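Local coordinates for CobC (Shigella flexneri 2a, PDB 6NRU), which probably removes the phosphate from adenosylcobalamin 5'-phosphate and from alpha-ribazole 5'-phosphate, late steps in vitamin B12 assembly, at residues 180-185 and 194-199. Sequence-based numbering, arbitrary orientation.
Sequences CWSAID and RVLNSR. With SO4 (sulfate ion), chain M.
Trp181 and Ser198, and further along Ala183 and Val195, pair across an antiparallel beta hairpin twice interrupted by a bulge, at the edge of the mixed sheet of this histidine phosphatase; strand 190-198 is the outermost strand, and strand 5-10 flanks 181-187 on the side away from it. The hairpin illustrates how a bulged sheet can still supply its polar atoms with partners. At the classic bulge, Arg194 and Val195 both face Ala183, whose O accepts two N-H groups: Val195 N approaches on a lone pair in the carbonyl plane at 3.2 Å, whereas Arg194 N is tilted from it. Ala183 N returns a bond to Val195 O (2.9 Å). At the G1 bulge, Asn197, with positive phi (58°), and Ser198 both face Trp181. Ser198 N donates to Trp181 O, and Trp181 N donates to Ser198 O.

Asn197 N donates to a side chain, Ser182 OG, 3.1 Å away. That hydroxyl is set beside its own backbone N (chi1 -49°), and also bonds a water that donates to Asn197 OD1. The same OD1 accepts from Asp177 N, while Asn197 ND2 donates to Arg175 O, tying the bulge to the loop that leads into strand 181-187.

Trp181 CG sits between backbone N and carbonyl carbon (chi1 61°), swinging the indole over the neighbouring strand. Val195 CG1 lies over the six-membered ring and Ser198 CB over the five-membered ring, each 4.0 Å from the centroid. Both polar ends reach Ala200: Trp181 NE1 bonds its O, and Ser198 OG its N. Beyond the pairing, Cys180 SG rests over one face of the Arg199 guanidinium, whose NH1 donates from the group's edge to O1 of a sulfate ion, probably from the crystallisation liquor, at 2.9 Å.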
loop_
_atom_site.group_PDB
_atom_site.type_symbol
_atom_site.label_atom_id
_atom_site.label_comp_id
_atom_site.label_asym_id
_atom_site.label_seq_id
_atom_site.Cartn_x
_atom_site.Cartn_y
_atom_site.Cartn_z
ATOM N N CYS A 180 7.963 -7.604 3.955
ATOM C CA CYS A 180 8.185 -8.291 2.695
ATOM C C CYS A 180 8.208 -7.285 1.554
ATOM O O CYS A 180 7.882 -6.107 1.722
ATOM C CB CYS A 180 7.095 -9.338 2.434
ATOM S SG CYS A 180 6.879 -10.581 3.723
ATOM N N TRP A 181 8.587 -7.770 0.376
ATOM C CA TRP A 181 8.576 -6.963 -0.834
ATOM C C TRP A 181 8.043 -7.799 -1.988
ATOM O O TRP A 181 8.200 -9.025 -2.015
ATOM C CB TRP A 181 9.974 -6.421 -1.163
ATOM C CG TRP A 181 10.989 -7.495 -1.402
ATOM C CD1 TRP A 181 11.788 -8.093 -0.469
ATOM C CD2 TRP A 181 11.311 -8.108 -2.658
ATOM N NE1 TRP A 181 12.588 -9.037 -1.068
ATOM C CE2 TRP A 181 12.316 -9.065 -2.410
ATOM C CE3 TRP A 181 10.851 -7.937 -3.968
ATOM C CZ2 TRP A 181 12.865 -9.849 -3.422
ATOM C CZ3 TRP A 181 11.399 -8.715 -4.971
ATOM C CH2 TRP A 181 12.396 -9.660 -4.693
ATOM N N SER A 182 7.399 -7.123 -2.936
ATOM C CA SER A 182 6.844 -7.754 -4.124
ATOM C C SER A 182 7.297 -6.987 -5.360
ATOM O O SER A 182 7.749 -5.843 -5.275
ATOM C CB SER A 182 5.314 -7.799 -4.071
ATOM O OG SER A 182 4.870 -8.309 -2.829
ATOM N N ALA A 183 7.165 -7.629 -6.519
ATOM C CA ALA A 183 7.543 -6.994 -7.773
ATOM C C ALA A 183 6.616 -7.463 -8.886
ATOM O O ALA A 183 6.278 -8.648 -8.966
ATOM C CB ALA A 183 9.003 -7.290 -8.136
ATOM N N ILE A 184 6.204 -6.516 -9.716
ATOM C CA ILE A 184 5.367 -6.762 -10.862
ATOM C C ILE A 184 5.946 -6.096 -12.108
ATOM O O ILE A 184 6.275 -4.934 -12.071
ATOM C CB ILE A 184 3.932 -6.294 -10.609
ATOM C CG1 ILE A 184 3.162 -6.226 -11.913
ATOM C CG2 ILE A 184 3.915 -4.969 -9.876
ATOM C CD1 ILE A 184 1.796 -6.821 -11.812
ATOM N N ASP A 185 6.041 -6.833 -13.214
ATOM C CA ASP A 185 6.596 -6.307 -14.453
ATOM C C ASP A 185 5.476 -5.901 -15.401
ATOM O O ASP A 185 4.466 -6.600 -15.518
ATOM C CB ASP A 185 7.491 -7.345 -15.133
ATOM C CG ASP A 185 8.936 -7.252 -14.686
ATOM O OD1 ASP A 185 9.576 -6.210 -14.947
ATOM O OD2 ASP A 185 9.432 -8.223 -14.074
ATOM N N ARG A 194 5.658 -11.226 -10.618
ATOM C CA ARG A 194 6.872 -12.035 -10.558
ATOM C C ARG A 194 7.269 -12.451 -9.151
ATOM O O ARG A 194 7.775 -13.559 -8.967
ATOM C CB ARG A 194 8.038 -11.280 -11.205
ATOM C CG ARG A 194 7.908 -11.106 -12.710
ATOM C CD ARG A 194 8.345 -12.360 -13.449
ATOM N NE ARG A 194 9.575 -12.917 -12.892
ATOM C CZ ARG A 194 10.378 -13.755 -13.542
ATOM N NH1 ARG A 194 10.083 -14.138 -14.778
ATOM N NH2 ARG A 194 11.477 -14.211 -12.957
ATOM N N VAL A 195 7.071 -11.590 -8.155
ATOM C CA VAL A 195 7.430 -11.884 -6.771
ATOM C C VAL A 195 6.339 -11.333 -5.865
ATOM O O VAL A 195 5.863 -10.211 -6.066
ATOM C CB VAL A 195 8.800 -11.281 -6.384
ATOM C CG1 VAL A 195 9.078 -11.510 -4.912
ATOM C CG2 VAL A 195 9.917 -11.870 -7.231
ATOM N N LEU A 196 5.941 -12.119 -4.868
ATOM C CA LEU A 196 4.941 -11.680 -3.902
ATOM C C LEU A 196 5.404 -12.060 -2.506
ATOM O O LEU A 196 5.642 -13.238 -2.232
ATOM C CB LEU A 196 3.566 -12.291 -4.197
ATOM C CG LEU A 196 2.411 -11.713 -3.375
ATOM C CD1 LEU A 196 2.113 -10.285 -3.789
ATOM C CD2 LEU A 196 1.166 -12.569 -3.509
ATOM N N ASN A 197 5.543 -11.056 -1.640
ATOM C CA ASN A 197 5.808 -11.247 -0.215
ATOM C C ASN A 197 7.090 -12.047 0.015
ATOM O O ASN A 197 7.105 -13.068 0.704
ATOM C CB ASN A 197 4.612 -11.907 0.474
ATOM C CG ASN A 197 3.372 -11.045 0.425
ATOM O OD1 ASN A 197 3.452 -9.827 0.556
ATOM N ND2 ASN A 197 2.219 -11.672 0.233
ATOM N N SER A 198 8.174 -11.555 -0.568
ATOM C CA SER A 198 9.473 -12.177 -0.390
ATOM C C SER A 198 10.215 -11.551 0.782
ATOM O O SER A 198 10.062 -10.365 1.083
ATOM C CB SER A 198 10.319 -12.049 -1.657
ATOM O OG SER A 198 11.655 -12.452 -1.413
ATOM N N ARG A 199 11.021 -12.374 1.450
ATOM C CA ARG A 199 11.967 -11.907 2.456
ATOM C C ARG A 199 13.400 -12.239 2.063
ATOM O O ARG A 199 14.290 -12.243 2.919
ATOM C CB ARG A 199 11.641 -12.503 3.826
ATOM C CG ARG A 199 10.413 -11.904 4.478
ATOM C CD ARG A 199 9.971 -12.725 5.675
ATOM N NE ARG A 199 8.546 -12.562 5.931
ATOM C CZ ARG A 199 8.033 -11.629 6.727
ATOM N NH1 ARG A 199 8.834 -10.771 7.347
ATOM N NH2 ARG A 199 6.720 -11.550 6.900
HETATM S S SO4 M . 9.030 -9.622 11.077
HETATM O O1 SO4 M . 8.639 -9.131 9.758
HETATM O O2 SO4 M . 7.859 -9.654 11.946
HETATM O O3 SO4 M . 9.575 -10.969 10.955
HETATM O O4 SO4 M . 10.039 -8.739 11.657
HETATM O O HOH W 1 5.023 -7.468 -0.220
#